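Local coordinates for phospholipase C-beta (PLC-beta) (Sepia officinalis, PDB 3QR0), which is a phospholipase C-beta, a multidomain protein with PH, EF-hand-like, TIM-barrel and C2 domains and a bound calcium ion, at residues Y112-D116 with F600-D604; G377-I381 with L392-V396. One frame throughout, in Å; residues are numbered along the deposited sequence.

Contact 1 of 2, residues Y112-D116 with F600-D604; sequences YNYID and FQCFD
Phe603 turns its edge to one face of the Tyr114 ring, an edge-to-face pair with centroids 5.0 Å apart and planes at 61°. Phe603 CZ stands 3.5 Å above the tyrosine plane, toward its rim, and Phe603 CE1 is 3.5 Å from Tyr114 CZ. At the edge of the tyrosine ring, near its plane, lies the carbonyl oxygen of Phe600. That Phe600 O also lies over one face of Phe603, offset toward the rim and 3.9 Å above the plane, while Tyr114 CE2 lies at the Phe603 edge, in plane. This is a contact between domains: a loop of the PH domain, between strands 105-110 and 118-124, meets the loop of the TIM-barrel Y region that leads into helix 605-613. Tyr114 OH donates to Phe600 O at 2.7 Å, approaching 20° from the carbonyl plane, so one tyrosine offers a ring face to Phe603 and its hydroxyl to the barrel backbone. Phe603 CE2 is met obliquely by Ile115 CG1 at 3.8 Å and, equally near, by Asn113 CB. Ile115 CD1 then crosses to the Gln601 backbone and CB, while the Gln601 amide turns off to Gly344 O. Met607 and Leu611 of helix 605-613 and Gln358 of helix 354-361 also touch Tyr114. In one of two modelled conformers, Asn113 folds its amide back over its own chain (chi1 68°) in an Asx turn, consistent with holding the bend. There OD1 accepts from Ile115 N, in the carbonyl plane, and Asp116 N, tilted from it, each 2.8 Å from OD1.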
# COMPACT_ATOMS: atom_id res chain seq x y z
N TYR A 112 -5.50 -5.25 11.08
CA TYR A 112 -4.73 -5.97 10.07
C TYR A 112 -5.04 -5.42 8.67
O TYR A 112 -4.14 -5.15 7.88
CB TYR A 112 -5.03 -7.46 10.15
CG TYR A 112 -4.02 -8.35 9.47
CD1 TYR A 112 -2.69 -8.34 9.87
CD2 TYR A 112 -4.40 -9.22 8.46
CE1 TYR A 112 -1.76 -9.17 9.27
CE2 TYR A 112 -3.47 -10.06 7.85
CZ TYR A 112 -2.15 -10.02 8.26
OH TYR A 112 -1.21 -10.83 7.67
N ASN A 113 -6.35 -5.28 8.40
CA ASN A 113 -6.87 -4.55 7.25
C ASN A 113 -7.62 -3.34 7.76
O ASN A 113 -7.88 -3.24 8.97
CB ASN A 113 -7.79 -5.45 6.39
CG ASN A 113 -9.10 -5.82 7.10
OD1 ASN A 113 -10.00 -5.00 7.25
ND2 ASN A 113 -9.20 -7.08 7.52
N TYR A 114 -7.97 -2.40 6.88
CA TYR A 114 -8.62 -1.15 7.30
C TYR A 114 -10.15 -1.17 7.33
O TYR A 114 -10.77 -0.16 7.67
CB TYR A 114 -8.13 0.05 6.46
CG TYR A 114 -8.19 -0.18 4.98
CD1 TYR A 114 -9.40 -0.20 4.30
CD2 TYR A 114 -7.02 -0.40 4.25
CE1 TYR A 114 -9.46 -0.43 2.94
CE2 TYR A 114 -7.07 -0.63 2.89
CZ TYR A 114 -8.28 -0.64 2.24
OH TYR A 114 -8.33 -0.88 0.89
N ILE A 115 -10.75 -2.30 6.98
CA ILE A 115 -12.21 -2.45 7.05
C ILE A 115 -12.63 -2.96 8.43
O ILE A 115 -13.62 -2.48 8.99
CB ILE A 115 -12.74 -3.40 5.96
CG1 ILE A 115 -12.43 -2.86 4.56
CG2 ILE A 115 -14.24 -3.60 6.11
CD1 ILE A 115 -13.10 -1.53 4.25
N ASP A 116 -11.89 -3.92 8.98
CA ASP A 116 -12.17 -4.47 10.30
C ASP A 116 -11.27 -3.81 11.34
O ASP A 116 -10.16 -4.28 11.61
CB ASP A 116 -11.99 -5.99 10.30
CG ASP A 116 -12.59 -6.66 11.53
OD1 ASP A 116 -13.13 -5.95 12.41
OD2 ASP A 116 -12.55 -7.91 11.62
N PHE A 600 -12.38 -0.17 -2.52
CA PHE A 600 -11.33 -0.35 -1.50
C PHE A 600 -11.67 -1.40 -0.45
O PHE A 600 -10.77 -1.90 0.22
CB PHE A 600 -10.98 0.99 -0.83
CG PHE A 600 -9.88 1.74 -1.52
CD1 PHE A 600 -9.97 2.04 -2.87
CD2 PHE A 600 -8.73 2.11 -0.83
CE1 PHE A 600 -8.94 2.71 -3.51
CE2 PHE A 600 -7.71 2.79 -1.47
CZ PHE A 600 -7.81 3.09 -2.81
N GLN A 601 -12.95 -1.74 -0.32
CA GLN A 601 -13.39 -2.73 0.66
C GLN A 601 -13.21 -4.17 0.18
O GLN A 601 -13.36 -5.10 0.97
CB GLN A 601 -14.86 -2.51 1.04
CG GLN A 601 -15.88 -2.87 -0.04
CD GLN A 601 -16.20 -1.72 -0.98
OE1 GLN A 601 -15.33 -0.92 -1.35
NE2 GLN A 601 -17.46 -1.64 -1.39
N CYS A 602 -12.92 -4.36 -1.10
CA CYS A 602 -12.75 -5.69 -1.66
C CYS A 602 -11.27 -5.95 -1.90
O CYS A 602 -10.69 -5.42 -2.84
CB CYS A 602 -13.53 -5.83 -2.97
SG CYS A 602 -13.43 -7.48 -3.72
N PHE A 603 -10.68 -6.79 -1.06
CA PHE A 603 -9.24 -7.07 -1.11
C PHE A 603 -8.90 -8.18 -2.10
O PHE A 603 -8.22 -9.15 -1.77
CB PHE A 603 -8.73 -7.40 0.29
CG PHE A 603 -8.75 -6.22 1.22
CD1 PHE A 603 -7.88 -5.16 1.03
CD2 PHE A 603 -9.67 -6.15 2.26
CE1 PHE A 603 -7.90 -4.06 1.87
CE2 PHE A 603 -9.70 -5.05 3.11
CZ PHE A 603 -8.81 -4.01 2.92
N ASP A 604 -9.37 -8.01 -3.33
CA ASP A 604 -9.05 -8.93 -4.41
C ASP A 604 -7.72 -8.52 -5.06
O ASP A 604 -7.07 -7.57 -4.62
CB ASP A 604 -10.20 -9.01 -5.42
CG ASP A 604 -10.56 -7.66 -6.05
OD1 ASP A 604 -9.97 -6.60 -5.70
OD2 ASP A 604 -11.47 -7.66 -6.91

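Contact 2 of 2, residues G377-I381 with L392-V396; sequences GEPII and LFKDV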
# COMPACT_ATOMS: atom_id res chain seq x y z
N GLY A 377 -34.71 16.87 5.29
CA GLY A 377 -34.20 18.07 4.64
C GLY A 377 -32.68 18.16 4.57
O GLY A 377 -32.15 19.12 4.02
N GLU A 378 -31.98 17.16 5.11
CA GLU A 378 -30.52 17.15 5.16
C GLU A 378 -29.96 16.09 4.21
O GLU A 378 -30.37 14.93 4.29
CB GLU A 378 -30.05 16.88 6.59
CG GLU A 378 -30.41 17.98 7.59
CD GLU A 378 -29.66 19.29 7.33
OE1 GLU A 378 -28.54 19.26 6.78
OE2 GLU A 378 -30.20 20.36 7.71
N PRO A 379 -29.01 16.46 3.33
CA PRO A 379 -28.54 15.50 2.34
C PRO A 379 -27.83 14.30 2.95
O PRO A 379 -27.17 14.42 3.99
CB PRO A 379 -27.56 16.31 1.48
CG PRO A 379 -27.14 17.43 2.35
CD PRO A 379 -28.33 17.76 3.18
N ILE A 380 -27.97 13.16 2.29
CA ILE A 380 -27.36 11.91 2.74
C ILE A 380 -26.52 11.32 1.64
O ILE A 380 -26.61 11.72 0.48
CB ILE A 380 -28.43 10.88 3.17
CG1 ILE A 380 -29.31 10.49 1.97
CG2 ILE A 380 -29.26 11.43 4.32
CD1 ILE A 380 -30.35 9.46 2.29
N ILE A 381 -25.68 10.36 2.02
CA ILE A 381 -24.90 9.57 1.08
C ILE A 381 -25.31 8.11 1.19
O ILE A 381 -25.39 7.56 2.30
CB ILE A 381 -23.39 9.71 1.35
CG1 ILE A 381 -22.93 11.12 0.97
CG2 ILE A 381 -22.59 8.65 0.57
CD1 ILE A 381 -21.47 11.41 1.30
N LEU A 392 -24.91 10.81 6.86
CA LEU A 392 -25.10 12.24 6.60
C LEU A 392 -23.96 12.76 5.74
O LEU A 392 -22.80 12.46 6.00
CB LEU A 392 -25.15 13.05 7.90
CG LEU A 392 -26.45 13.10 8.70
CD1 LEU A 392 -26.24 13.94 9.96
CD2 LEU A 392 -27.60 13.67 7.87
N PHE A 393 -24.30 13.54 4.72
CA PHE A 393 -23.29 14.17 3.88
C PHE A 393 -22.35 15.05 4.71
O PHE A 393 -21.13 15.03 4.51
CB PHE A 393 -23.95 15.00 2.78
CG PHE A 393 -22.97 15.77 1.94
CD1 PHE A 393 -22.42 15.20 0.80
CD2 PHE A 393 -22.59 17.06 2.29
CE1 PHE A 393 -21.49 15.91 0.03
CE2 PHE A 393 -21.68 17.77 1.53
CZ PHE A 393 -21.13 17.19 0.39
N LYS A 394 -22.93 15.82 5.63
CA LYS A 394 -22.16 16.71 6.51
C LYS A 394 -21.07 15.95 7.29
O LYS A 394 -19.92 16.39 7.34
CB LYS A 394 -23.10 17.43 7.48
CG LYS A 394 -22.44 18.44 8.41
CD LYS A 394 -23.51 19.15 9.24
CE LYS A 394 -22.93 20.09 10.28
NZ LYS A 394 -24.00 20.96 10.86
N ASP A 395 -21.43 14.80 7.86
CA ASP A 395 -20.46 13.97 8.58
C ASP A 395 -19.32 13.53 7.67
O ASP A 395 -18.16 13.55 8.07
CB ASP A 395 -21.13 12.73 9.20
CG ASP A 395 -22.04 13.07 10.38
OD1 ASP A 395 -21.97 14.21 10.89
OD2 ASP A 395 -22.82 12.20 10.80
N VAL A 396 -19.64 13.12 6.44
CA VAL A 396 -18.61 12.68 5.49
C VAL A 396 -17.60 13.80 5.17
O VAL A 396 -16.39 13.57 5.23
CB VAL A 396 -19.24 12.11 4.19
CG1 VAL A 396 -18.18 11.93 3.12
CG2 VAL A 396 -19.95 10.79 4.46
O HOH W 1 -25.79 16.39 5.55
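At the start of helix 393-403, Phe393 N gives its hydrogen to Pro379 O, 3.1 Å away and nearly straight at 168°. The N-H comes in well off the carbonyl plane, tilted 35°. The same oxygen accepts from a water 2.9 Å from Pro379 O, and that water in turn accepts from Lys394 N, so one carbonyl serves two amides of the helix's first turn, one directly and one through water. Beside this bond Pro379 CG packs 4.0 Å from Phe393 CB, the side chains passing at an angle. Leu392 belongs to the outermost strand, 391-392, of the mixed sheet in the X region of the TIM barrel and pairs with its neighbour 380-381: Ile380 and Leu392 are an antiparallel non-hydrogen-bonded pair, and Leu392 is also the N-cap residue, where strand passes directly into helix. Leu392 bends its CD2 back toward Pro379 O and Glu378 CB. Ile381 CD1 meets Val396 CG2 tip to tip at 3.6 Å, and also reaches Phe393 CD1, 3.9 Å away. The Phe393 ring extends toward Leu369 and Cys371 of strand 366-372 and Leu428 and Cys432 of helix 422-436, its CG trans to the backbone N (chi1 176°).

How the contacts relate
Along the chain, contact 2 is nested within the long loop closed by contact 1, whose halves are 484 residues apart against 11 for contact 2. Their centres lie 24 Å apart and their nearest atoms about 12 Å, so they do not touch. Contact 2 is internal to the X region, at the edge of its mixed sheet, whereas contact 1 joins the PH domain to the Y region. Helix 354-361 is shared: Gln358, Ile355 and Val359 touch contact 1, and Tyr356 touches contact 2. Contact 1 is part of the interface between the PH domain and the barrel, and contact 2 packs a helix onto the sheet that carries calcium ligands Glu368, Asp370 and Glu417.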